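Local coordinates for protein extracellular sialidase/neuraminidase, putative (Aspergillus fumigatus, PDB 2XZI) that cleaves terminal sialic acids, probably from glycoconjugates, acting as a KDNase that prefers the deaminated sugar KDN, at residues P272-C276 / S296-R302; A226-T231 / R242-P246; A332-Y338 / L352-F358. All coordinates share one frame; numbering follows the deposited sequence. Where two conformers were deposited one is given.

Contact 1: residues P272-C276 / S296-R302; sequences PDPAC and SASGTSR. With KDM (deamino-alpha-neuraminic acid), chain D; KDM (deamino-alpha-neuraminic acid), chain C.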
loop_
_atom_site.group_PDB
_atom_site.type_symbol
_atom_site.label_atom_id
_atom_site.label_comp_id
_atom_site.label_asym_id
_atom_site.label_seq_id
_atom_site.Cartn_x
_atom_site.Cartn_y
_atom_site.Cartn_z
ATOM N N PRO A 272 -9.745 -1.600 15.763
ATOM C CA PRO A 272 -10.863 -0.954 15.080
ATOM C C PRO A 272 -10.438 -0.455 13.693
ATOM O O PRO A 272 -9.278 -0.089 13.488
ATOM C CB PRO A 272 -11.218 0.203 16.028
ATOM C CG PRO A 272 -9.957 0.479 16.779
ATOM C CD PRO A 272 -9.358 -0.878 16.988
ATOM N N ASP A 273 -11.371 -0.496 12.750
ATOM C CA ASP A 273 -11.095 -0.088 11.378
ATOM C C ASP A 273 -12.411 0.388 10.766
ATOM O O ASP A 273 -13.457 -0.205 11.045
ATOM C CB ASP A 273 -10.540 -1.277 10.593
ATOM C CG ASP A 273 -10.153 -0.901 9.174
ATOM O OD1 ASP A 273 -11.025 -0.925 8.282
ATOM O OD2 ASP A 273 -8.964 -0.548 8.958
ATOM N N PRO A 274 -12.382 1.436 9.925
ATOM C CA PRO A 274 -13.617 2.006 9.368
ATOM C C PRO A 274 -13.943 1.454 7.978
ATOM O O PRO A 274 -14.624 2.110 7.217
ATOM C CB PRO A 274 -13.286 3.504 9.299
ATOM C CG PRO A 274 -11.797 3.493 8.896
ATOM C CD PRO A 274 -11.209 2.292 9.633
ATOM N N ALA A 275 -13.482 0.236 7.694
ATOM C CA ALA A 275 -13.539 -0.344 6.348
ATOM C C ALA A 275 -12.635 0.477 5.415
ATOM O O ALA A 275 -13.091 1.221 4.534
ATOM C CB ALA A 275 -14.996 -0.428 5.822
ATOM N N CYS A 276 -11.331 0.343 5.651
ATOM C CA CYS A 276 -10.309 1.049 4.887
ATOM C C CYS A 276 -9.080 0.129 4.826
ATOM O O CYS A 276 -8.936 -0.767 5.636
ATOM C CB CYS A 276 -9.967 2.397 5.558
ATOM S SG CYS A 276 -8.805 3.460 4.674
ATOM N N SER A 296 -6.386 3.460 10.245
ATOM C CA SER A 296 -7.163 4.426 11.006
ATOM C C SER A 296 -7.876 3.693 12.135
ATOM O O SER A 296 -8.770 2.877 11.892
ATOM C CB SER A 296 -8.175 5.145 10.133
ATOM O OG SER A 296 -8.811 6.150 10.920
ATOM N N ALA A 297 -7.477 3.999 13.364
ATOM C CA ALA A 297 -7.938 3.300 14.570
ATOM C C ALA A 297 -9.296 3.820 15.032
ATOM O O ALA A 297 -9.436 4.420 16.113
ATOM C CB ALA A 297 -6.907 3.448 15.666
ATOM N N SER A 298 -10.295 3.574 14.195
ATOM C CA SER A 298 -11.641 4.074 14.412
ATOM C C SER A 298 -12.585 3.164 13.687
ATOM O O SER A 298 -12.275 2.656 12.602
ATOM C CB SER A 298 -11.782 5.484 13.833
ATOM O OG SER A 298 -13.137 5.911 13.834
ATOM N N GLY A 299 -13.767 2.990 14.267
ATOM C CA GLY A 299 -14.821 2.227 13.624
ATOM C C GLY A 299 -15.581 3.033 12.582
ATOM O O GLY A 299 -16.380 2.473 11.843
ATOM N N THR A 300 -15.348 4.343 12.516
ATOM C CA THR A 300 -16.133 5.215 11.634
ATOM C C THR A 300 -15.342 6.165 10.720
ATOM O O THR A 300 -15.801 6.494 9.620
ATOM C CB THR A 300 -17.141 6.076 12.444
ATOM O OG1 THR A 300 -16.447 6.812 13.458
ATOM C CG2 THR A 300 -18.218 5.201 13.069
ATOM N N SER A 301 -14.175 6.607 11.181
ATOM C CA SER A 301 -13.429 7.672 10.514
ATOM C C SER A 301 -12.107 7.162 9.954
ATOM O O SER A 301 -11.465 6.304 10.560
ATOM C CB SER A 301 -13.135 8.796 11.506
ATOM O OG SER A 301 -12.348 9.816 10.912
ATOM N N ARG A 302 -11.711 7.707 8.808
ATOM C CA ARG A 302 -10.378 7.444 8.259
ATOM C C ARG A 302 -9.323 8.380 8.832
ATOM O O ARG A 302 -8.150 8.260 8.501
ATOM C CB ARG A 302 -10.378 7.498 6.722
ATOM C CG ARG A 302 -11.115 6.302 6.115
ATOM C CD ARG A 302 -11.101 6.286 4.610
ATOM N NE ARG A 302 -11.762 5.069 4.144
ATOM C CZ ARG A 302 -11.744 4.612 2.896
ATOM N NH1 ARG A 302 -11.073 5.255 1.932
ATOM N NH2 ARG A 302 -12.381 3.485 2.600
HETATM C C2 KDM D . -14.256 10.729 5.579
HETATM C C1 KDM D . -13.850 9.383 6.226
HETATM C C3 KDM D . -13.189 11.818 5.834
HETATM C C4 KDM D . -11.904 11.546 5.024
HETATM C C5 KDM D . -12.220 11.278 3.543
HETATM C C6 KDM D . -13.288 10.171 3.401
HETATM C C7 KDM D . -13.801 9.766 2.002
HETATM C C8 KDM D . -14.834 8.613 2.121
HETATM C C9 KDM D . -15.471 8.177 0.781
HETATM O O5 KDM D . -11.025 10.891 2.844
HETATM O O1A KDM D . -14.093 8.338 5.576
HETATM O O1B KDM D . -13.306 9.426 7.354
HETATM O O4 KDM D . -11.036 12.678 5.151
HETATM O O6 KDM D . -14.471 10.585 4.155
HETATM O O7 KDM D . -14.407 10.896 1.354
HETATM O O8 KDM D . -14.231 7.477 2.756
HETATM O O9 KDM D . -14.565 8.344 -0.317
HETATM O O2 KDM D . -15.499 11.171 6.144
HETATM C C2 KDM C . -11.760 2.436 -2.265
HETATM C C1 KDM C . -11.803 3.119 -0.904
HETATM C C3 KDM C . -10.472 2.814 -3.021
HETATM C C4 KDM C . -10.008 1.726 -4.032
HETATM C C5 KDM C . -11.069 0.673 -4.375
HETATM C C6 KDM C . -11.577 0.019 -3.065
HETATM C C7 KDM C . -12.807 -0.878 -3.274
HETATM C C8 KDM C . -13.146 -1.637 -1.978
HETATM C C9 KDM C . -14.391 -2.489 -2.158
HETATM O O5 KDM C . -10.548 -0.311 -5.304
HETATM O O1A KDM C . -11.121 4.157 -0.735
HETATM O O1B KDM C . -12.550 2.579 -0.053
HETATM O O4 KDM C . -9.615 2.388 -5.235
HETATM O O6 KDM C . -11.917 1.002 -2.031
HETATM O O7 KDM C . -13.917 -0.062 -3.658
HETATM O O8 KDM C . -12.072 -2.513 -1.607
HETATM O O9 KDM C . -14.080 -3.513 -3.117
HETATM O O2 KDM C . -12.909 2.937 -2.960
HETATM O O HOH W 1 -7.679 1.817 8.003
HETATM O O HOH W 2 -14.143 4.226 5.520
#
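This is a loop-to-loop contact between two sheets of the sialidase beta-propeller: Pro274, just past strand 272-273, beds on the backbone of 296-302, which links strands 290-294 and 305-310, while Arg302 reaches back to Ala275 and Cys276. The proline ring sits among carbonyl oxygens, with CG 3.3 Å from Ser301 O and CD 3.4 Å from Ser296 O. Asp273 OD1 accepts Cys276 N in an Asx motif, its OD2 binding Arg252 and Asn295, and Ser298 OG takes Thr300 N in an ST turn and Ser301 N in an ST motif. Water 1 joins Asp273 OD2 to Ser296 N. The extended Arg302 chain brings its guanidinium under Cys276, whose SG lies 3.4 Å from NE over one face; O8 of one KDM (chain D) lies over the opposite face, both toward the rim. NH2 donates to Ala275 O (3.1 Å) in the carbonyl plane and to O1B of the other KDM (chain C, 2.8 Å), whose O1A takes NH1 at 177°. Two-point capture of that carboxylate, with Arg245 and Arg39 also bonding this sugar, is consistent with the arginine triad of sialidases. Arg302 N also donates to O1B of chain D (2.8 Å), so one residue serves two sugars.

Contact 2: residues A226-T231 / R242-P246; sequences AGAEGT and RNDRP. With KDM (deamino-alpha-neuraminic acid), chain C.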
loop_
_atom_site.group_PDB
_atom_site.type_symbol
_atom_site.label_atom_id
_atom_site.label_comp_id
_atom_site.label_asym_id
_atom_site.label_seq_id
_atom_site.Cartn_x
_atom_site.Cartn_y
_atom_site.Cartn_z
ATOM N N ALA A 226 -11.206 -14.442 3.282
ATOM C CA ALA A 226 -10.314 -13.288 3.098
ATOM C C ALA A 226 -11.063 -12.107 2.517
ATOM O O ALA A 226 -12.088 -12.265 1.851
ATOM C CB ALA A 226 -9.109 -13.645 2.222
ATOM N N GLY A 227 -10.545 -10.916 2.770
ATOM C CA GLY A 227 -11.101 -9.711 2.175
ATOM C C GLY A 227 -10.624 -9.424 0.763
ATOM O O GLY A 227 -9.840 -10.190 0.173
ATOM N N ALA A 228 -11.122 -8.323 0.215
ATOM C CA ALA A 228 -10.664 -7.821 -1.071
ATOM C C ALA A 228 -9.293 -7.152 -0.944
ATOM O O ALA A 228 -8.465 -7.307 -1.830
ATOM C CB ALA A 228 -11.686 -6.848 -1.654
ATOM N N GLU A 229 -9.073 -6.396 0.134
ATOM C CA GLU A 229 -7.817 -5.665 0.342
ATOM C C GLU A 229 -7.093 -6.217 1.550
ATOM O O GLU A 229 -7.445 -5.921 2.693
ATOM C CB GLU A 229 -8.063 -4.161 0.514
ATOM C CG GLU A 229 -8.517 -3.446 -0.739
ATOM C CD GLU A 229 -8.727 -1.950 -0.550
ATOM O OE1 GLU A 229 -8.785 -1.474 0.618
ATOM O OE2 GLU A 229 -8.777 -1.259 -1.593
ATOM N N GLY A 230 -6.105 -7.062 1.287
ATOM C CA GLY A 230 -5.371 -7.731 2.335
ATOM C C GLY A 230 -3.963 -7.232 2.551
ATOM O O GLY A 230 -3.371 -6.597 1.670
ATOM N N THR A 231 -3.457 -7.519 3.744
ATOM C CA THR A 231 -2.057 -7.317 4.128
ATOM C C THR A 231 -1.509 -8.649 4.614
ATOM O O THR A 231 -2.260 -9.493 5.100
ATOM C CB THR A 231 -1.839 -6.238 5.234
ATOM O OG1 THR A 231 -2.164 -6.755 6.540
ATOM C CG2 THR A 231 -2.647 -4.970 4.963
ATOM N N ARG A 242 -2.501 -12.848 7.866
ATOM C CA ARG A 242 -3.278 -11.953 7.015
ATOM C C ARG A 242 -4.065 -11.003 7.900
ATOM O O ARG A 242 -4.679 -11.424 8.890
ATOM C CB ARG A 242 -4.264 -12.703 6.107
ATOM C CG ARG A 242 -3.683 -13.315 4.836
ATOM C CD ARG A 242 -3.506 -12.302 3.669
ATOM N NE ARG A 242 -4.750 -11.704 3.163
ATOM C CZ ARG A 242 -5.176 -11.737 1.894
ATOM N NH1 ARG A 242 -4.474 -12.348 0.949
ATOM N NH2 ARG A 242 -6.324 -11.147 1.561
ATOM N N ASN A 243 -4.035 -9.720 7.560
ATOM C CA ASN A 243 -4.792 -8.705 8.282
ATOM C C ASN A 243 -5.497 -7.862 7.228
ATOM O O ASN A 243 -4.880 -7.051 6.524
ATOM C CB ASN A 243 -3.845 -7.903 9.188
ATOM C CG ASN A 243 -4.549 -6.821 9.981
ATOM O OD1 ASN A 243 -5.389 -6.101 9.445
ATOM N ND2 ASN A 243 -4.189 -6.681 11.253
ATOM N N ASP A 244 -6.793 -8.115 7.066
ATOM C CA ASP A 244 -7.547 -7.611 5.932
ATOM C C ASP A 244 -8.532 -6.528 6.342
ATOM O O ASP A 244 -9.023 -6.492 7.488
ATOM C CB ASP A 244 -8.337 -8.758 5.286
ATOM C CG ASP A 244 -7.457 -9.733 4.505
ATOM O OD1 ASP A 244 -6.222 -9.713 4.675
ATOM O OD2 ASP A 244 -8.007 -10.539 3.730
ATOM N N ARG A 245 -8.862 -5.681 5.375
ATOM C CA ARG A 245 -9.958 -4.733 5.489
ATOM C C ARG A 245 -11.287 -5.481 5.585
ATOM O O ARG A 245 -11.560 -6.375 4.771
ATOM C CB ARG A 245 -9.955 -3.857 4.236
ATOM C CG ARG A 245 -11.158 -2.935 4.092
ATOM C CD ARG A 245 -11.030 -2.143 2.817
ATOM N NE ARG A 245 -12.238 -1.380 2.507
ATOM C CZ ARG A 245 -12.277 -0.365 1.645
ATOM N NH1 ARG A 245 -11.161 0.078 1.058
ATOM N NH2 ARG A 245 -13.432 0.252 1.421
ATOM N N PRO A 246 -12.122 -5.114 6.574
ATOM C CA PRO A 246 -13.428 -5.771 6.681
ATOM C C PRO A 246 -14.399 -5.305 5.587
ATOM O O PRO A 246 -14.256 -4.195 5.055
ATOM C CB PRO A 246 -13.928 -5.297 8.048
ATOM C CG PRO A 246 -13.313 -3.918 8.209
ATOM C CD PRO A 246 -11.911 -4.110 7.640
HETATM C C2 KDM C . -11.760 2.436 -2.265
HETATM C C1 KDM C . -11.803 3.119 -0.904
HETATM C C3 KDM C . -10.472 2.814 -3.021
HETATM C C4 KDM C . -10.008 1.726 -4.032
HETATM C C5 KDM C . -11.069 0.673 -4.375
HETATM C C6 KDM C . -11.577 0.019 -3.065
HETATM C C7 KDM C . -12.807 -0.878 -3.274
HETATM C C8 KDM C . -13.146 -1.637 -1.978
HETATM C C9 KDM C . -14.391 -2.489 -2.158
HETATM O O5 KDM C . -10.548 -0.311 -5.304
HETATM O O1A KDM C . -11.121 4.157 -0.735
HETATM O O1B KDM C . -12.550 2.579 -0.053
HETATM O O4 KDM C . -9.615 2.388 -5.235
HETATM O O6 KDM C . -11.917 1.002 -2.031
HETATM O O7 KDM C . -13.917 -0.062 -3.658
HETATM O O8 KDM C . -12.072 -2.513 -1.607
HETATM O O9 KDM C . -14.080 -3.513 -3.117
HETATM O O2 KDM C . -12.909 2.937 -2.960
HETATM O O HOH W 3 -11.466 -6.004 1.955
#
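Ala226 starts the contact with its CB 3.6 Å from Asp244 OD2, and Gly227 N then donates to that oxygen (2.7 Å) on its anti lone pair. Asp244 is fixed from its other side by a salt bridge with Arg242, whose chain bends at chi2 and chi3 to present NE to OD1 and NH2 to OD2 side-on, so OD2 takes two donors. Glu229 follows with three links to Arg245: its O accepts Arg245 N (3.0 Å, 172°), its N reaches Arg245 O through water 3, and its OE1 forms a salt bridge with NH1 (2.9 Å). The two side chains run alongside each other, but NH1 meets OE1 from above the carboxylate plane, the flat groups being 75° apart. Glu229 OE2 is hydrogen-bonded to Tyr338 OH, as in the tyrosine-glutamate pair of exo-sialidases, and Arg245 NH2 donates to O1B of the bound KDM (2.9 Å). Gly230 CA passes 3.2 Å from Asp244 OD1, a close fit beside the Arg242-Asp244 bridge. At Thr231, chi1 of 78° swings OG1 onto an in-plane lone pair of Asn243 O (2.7 Å), while Asn243 N donates to Thr231 O. Strands 230-234 and 240-244 form this hairpin; strand 250-258 flanks 240-244, Phe265 of strand 261-268 packs on Ala226, Arg242 and Asp244, and Arg242 bonds on to Ala202, Arg205 and Asn206 of the preceding sheet.

Contact 3: residues A332-Y338 / L352-F358; sequences AGHEGGY and LVESDFF. With KDM (deamino-alpha-neuraminic acid), chain C; KDM (deamino-alpha-neuraminic acid), chain D.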
loop_
_atom_site.group_PDB
_atom_site.type_symbol
_atom_site.label_atom_id
_atom_site.label_comp_id
_atom_site.label_asym_id
_atom_site.label_seq_id
_atom_site.Cartn_x
_atom_site.Cartn_y
_atom_site.Cartn_z
ATOM N N ALA A 332 -1.512 20.164 3.626
ATOM C CA ALA A 332 -1.691 19.012 2.753
ATOM C C ALA A 332 -3.017 18.304 3.015
ATOM O O ALA A 332 -3.192 17.138 2.665
ATOM C CB ALA A 332 -0.523 18.053 2.900
ATOM N N GLY A 333 -3.958 19.027 3.611
ATOM C CA GLY A 333 -5.294 18.518 3.836
ATOM C C GLY A 333 -5.387 17.736 5.123
ATOM O O GLY A 333 -4.497 17.807 5.974
ATOM N N HIS A 334 -6.478 16.992 5.253
ATOM C CA HIS A 334 -6.723 16.180 6.431
ATOM C C HIS A 334 -6.116 14.802 6.238
ATOM O O HIS A 334 -6.594 14.041 5.400
ATOM C CB HIS A 334 -8.232 16.049 6.669
ATOM C CG HIS A 334 -8.926 17.359 6.869
ATOM N ND1 HIS A 334 -8.777 18.106 8.017
ATOM C CD2 HIS A 334 -9.782 18.047 6.077
ATOM C CE1 HIS A 334 -9.502 19.207 7.920
ATOM N NE2 HIS A 334 -10.123 19.197 6.754
ATOM N N GLU A 335 -5.102 14.483 7.037
ATOM C CA GLU A 335 -4.438 13.178 6.951
ATOM C C GLU A 335 -5.359 12.044 7.370
ATOM O O GLU A 335 -6.050 12.108 8.399
ATOM C CB GLU A 335 -3.165 13.159 7.800
ATOM C CG GLU A 335 -2.368 11.857 7.673
ATOM C CD GLU A 335 -1.065 11.896 8.430
ATOM O OE1 GLU A 335 -1.015 12.560 9.493
ATOM O OE2 GLU A 335 -0.094 11.251 7.977
ATOM N N GLY A 336 -5.354 10.995 6.566
ATOM C CA GLY A 336 -6.023 9.771 6.919
ATOM C C GLY A 336 -6.525 9.029 5.714
ATOM O O GLY A 336 -7.111 9.614 4.813
ATOM N N GLY A 337 -6.292 7.728 5.712
ATOM C CA GLY A 337 -6.773 6.847 4.657
ATOM C C GLY A 337 -5.818 5.678 4.512
ATOM O O GLY A 337 -5.278 5.167 5.514
ATOM N N TYR A 338 -5.594 5.274 3.257
ATOM C CA TYR A 338 -4.673 4.162 2.945
ATOM C C TYR A 338 -3.238 4.514 3.326
ATOM O O TYR A 338 -2.855 5.691 3.355
ATOM C CB TYR A 338 -4.690 3.843 1.448
ATOM C CG TYR A 338 -5.914 3.134 0.906
ATOM C CD1 TYR A 338 -7.215 3.451 1.330
ATOM C CD2 TYR A 338 -5.763 2.168 -0.092
ATOM C CE1 TYR A 338 -8.333 2.784 0.773
ATOM C CE2 TYR A 338 -6.845 1.508 -0.621
ATOM C CZ TYR A 338 -8.125 1.813 -0.186
ATOM O OH TYR A 338 -9.211 1.162 -0.746
ATOM N N LEU A 352 3.939 6.032 3.915
ATOM C CA LEU A 352 3.107 6.868 3.059
ATOM C C LEU A 352 1.703 6.830 3.602
ATOM O O LEU A 352 1.214 5.762 3.958
ATOM C CB LEU A 352 3.115 6.349 1.619
ATOM C CG LEU A 352 4.408 6.480 0.841
ATOM C CD1 LEU A 352 4.274 5.795 -0.498
ATOM C CD2 LEU A 352 4.838 7.962 0.650
ATOM N N VAL A 353 1.054 7.994 3.655
ATOM C CA VAL A 353 -0.296 8.108 4.213
ATOM C C VAL A 353 -1.117 9.072 3.356
ATOM O O VAL A 353 -0.676 10.198 3.068
ATOM C CB VAL A 353 -0.292 8.620 5.692
ATOM C CG1 VAL A 353 -1.684 8.467 6.318
ATOM C CG2 VAL A 353 0.757 7.890 6.545
ATOM N N GLU A 354 -2.301 8.624 2.946
ATOM C CA GLU A 354 -3.244 9.480 2.243
ATOM C C GLU A 354 -3.713 10.664 3.076
ATOM O O GLU A 354 -3.783 10.591 4.309
ATOM C CB GLU A 354 -4.480 8.678 1.828
ATOM C CG GLU A 354 -4.202 7.631 0.779
ATOM C CD GLU A 354 -5.502 6.992 0.250
ATOM O OE1 GLU A 354 -6.472 6.866 1.026
ATOM O OE2 GLU A 354 -5.549 6.604 -0.930
ATOM N N SER A 355 -4.033 11.743 2.365
ATOM C CA SER A 355 -4.608 12.949 2.949
ATOM C C SER A 355 -5.678 13.501 2.005
ATOM O O SER A 355 -5.594 13.301 0.817
ATOM C CB SER A 355 -3.502 13.977 3.152
ATOM O OG SER A 355 -3.930 15.028 3.988
ATOM N N ASP A 356 -6.648 14.228 2.550
ATOM C CA ASP A 356 -7.819 14.663 1.785
ATOM C C ASP A 356 -8.133 16.089 2.140
ATOM O O ASP A 356 -8.389 16.403 3.299
ATOM C CB ASP A 356 -9.002 13.751 2.149
ATOM C CG ASP A 356 -10.252 13.979 1.286
ATOM O OD1 ASP A 356 -10.371 14.987 0.560
ATOM O OD2 ASP A 356 -11.148 13.126 1.360
ATOM N N PHE A 357 -8.082 16.961 1.139
ATOM C CA PHE A 357 -8.393 18.367 1.379
ATOM C C PHE A 357 -9.866 18.579 1.716
ATOM O O PHE A 357 -10.199 19.537 2.422
ATOM C CB PHE A 357 -7.986 19.214 0.190
ATOM C CG PHE A 357 -6.517 19.524 0.136
ATOM C CD1 PHE A 357 -5.625 18.657 -0.490
ATOM C CD2 PHE A 357 -6.012 20.689 0.724
ATOM C CE1 PHE A 357 -4.258 18.938 -0.542
ATOM C CE2 PHE A 357 -4.648 20.976 0.682
ATOM C CZ PHE A 357 -3.764 20.098 0.043
ATOM N N PHE A 358 -10.722 17.687 1.223
ATOM C CA PHE A 358 -12.147 17.667 1.572
ATOM C C PHE A 358 -12.877 18.946 1.113
ATOM O O PHE A 358 -13.912 19.323 1.659
ATOM C CB PHE A 358 -12.323 17.419 3.075
ATOM C CG PHE A 358 -13.582 16.689 3.424
ATOM C CD1 PHE A 358 -13.753 15.359 3.052
ATOM C CD2 PHE A 358 -14.594 17.316 4.145
ATOM C CE1 PHE A 358 -14.919 14.666 3.380
ATOM C CE2 PHE A 358 -15.763 16.633 4.478
ATOM C CZ PHE A 358 -15.923 15.304 4.098
HETATM C C2 KDM C . -11.760 2.436 -2.265
HETATM C C1 KDM C . -11.803 3.119 -0.904
HETATM C C3 KDM C . -10.472 2.814 -3.021
HETATM C C4 KDM C . -10.008 1.726 -4.032
HETATM C C5 KDM C . -11.069 0.673 -4.375
HETATM C C6 KDM C . -11.577 0.019 -3.065
HETATM C C7 KDM C . -12.807 -0.878 -3.274
HETATM C C8 KDM C . -13.146 -1.637 -1.978
HETATM C C9 KDM C . -14.391 -2.489 -2.158
HETATM O O5 KDM C . -10.548 -0.311 -5.304
HETATM O O1A KDM C . -11.121 4.157 -0.735
HETATM O O1B KDM C . -12.550 2.579 -0.053
HETATM O O4 KDM C . -9.615 2.388 -5.235
HETATM O O6 KDM C . -11.917 1.002 -2.031
HETATM O O7 KDM C . -13.917 -0.062 -3.658
HETATM O O8 KDM C . -12.072 -2.513 -1.607
HETATM O O9 KDM C . -14.080 -3.513 -3.117
HETATM O O2 KDM C . -12.909 2.937 -2.960
HETATM C C2 KDM D . -14.256 10.729 5.579
HETATM C C1 KDM D . -13.850 9.383 6.226
HETATM C C3 KDM D . -13.189 11.818 5.834
HETATM C C4 KDM D . -11.904 11.546 5.024
HETATM C C5 KDM D . -12.220 11.278 3.543
HETATM C C6 KDM D . -13.288 10.171 3.401
HETATM C C7 KDM D . -13.801 9.766 2.002
HETATM C C8 KDM D . -14.834 8.613 2.121
HETATM C C9 KDM D . -15.471 8.177 0.781
HETATM O O5 KDM D . -11.025 10.891 2.844
HETATM O O1A KDM D . -14.093 8.338 5.576
HETATM O O1B KDM D . -13.306 9.426 7.354
HETATM O O4 KDM D . -11.036 12.678 5.151
HETATM O O6 KDM D . -14.471 10.585 4.155
HETATM O O7 KDM D . -14.407 10.896 1.354
HETATM O O8 KDM D . -14.231 7.477 2.756
HETATM O O9 KDM D . -14.565 8.344 -0.317
HETATM O O2 KDM D . -15.499 11.171 6.144
#
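The Phe357 ring lies flat over the Ala332-Gly333 peptide, with Gly333 CA 4.0 Å from the ring centroid and 14° off its normal, a CH-pi contact. It closes one end of an antiparallel beta hairpin, strands 334-343 and 349-356, within a propeller sheet. His334 and Asp356 form a hydrogen-bonded pair, His334 N donating to Asp356 O and Asp356 N to His334 O. Beyond it, Gly336 N donates to Glu354 O, and Glu335 crosses Val353 at about a right angle, CG 3.7 Å from CG1, its OE1 going on to Arg373. The chain turns a corner at Gly337, where the Glu354 side chain takes over the pairing: OE1 accepts Tyr338 N (2.9 Å) from above the carboxylate plane, and Glu354 N bonds back to Tyr338 O. The Glu354 carboxylate runs alongside the Tyr338 ring, planes 32° apart, consistent with its steadying Tyr338, whose OH lies 3.0 Å from O6 of one KDM (chain C). Glu354 OE2 ties in Arg39 and Ile40. At the Phe357 end of the hairpin Asp356 divides its oxygens: OD1 takes Phe358 N in an Asx turn, while OD2, salt-bridged to Arg368, accepts O5 of the second KDM (chain D) at 2.7 Å.

Contacts 2 and 3 are buried pairings of hairpin strands, whereas contact 1 is a partly buried meeting of loops from neighbouring sheets; 1 and 2 both reach the sheet holding strands 230-234 to 272-273. Contact 2 combines salt bridges with backbone bonds, contact 3 backbone pairing with glycines, and contact 1 proline packing with turn motifs. All three converge on the KDM of chain C: Arg245 and Arg302 approach each other at its carboxylate, NH2 to NH2 3.6 Å, and Glu229 OE2 lies 2.6 Å from Tyr338 OH. Cys276 SG also packs 3.7 Å from Tyr338 CD1. Contacts 1 and 3, without 2, additionally bind the second sugar, chain D.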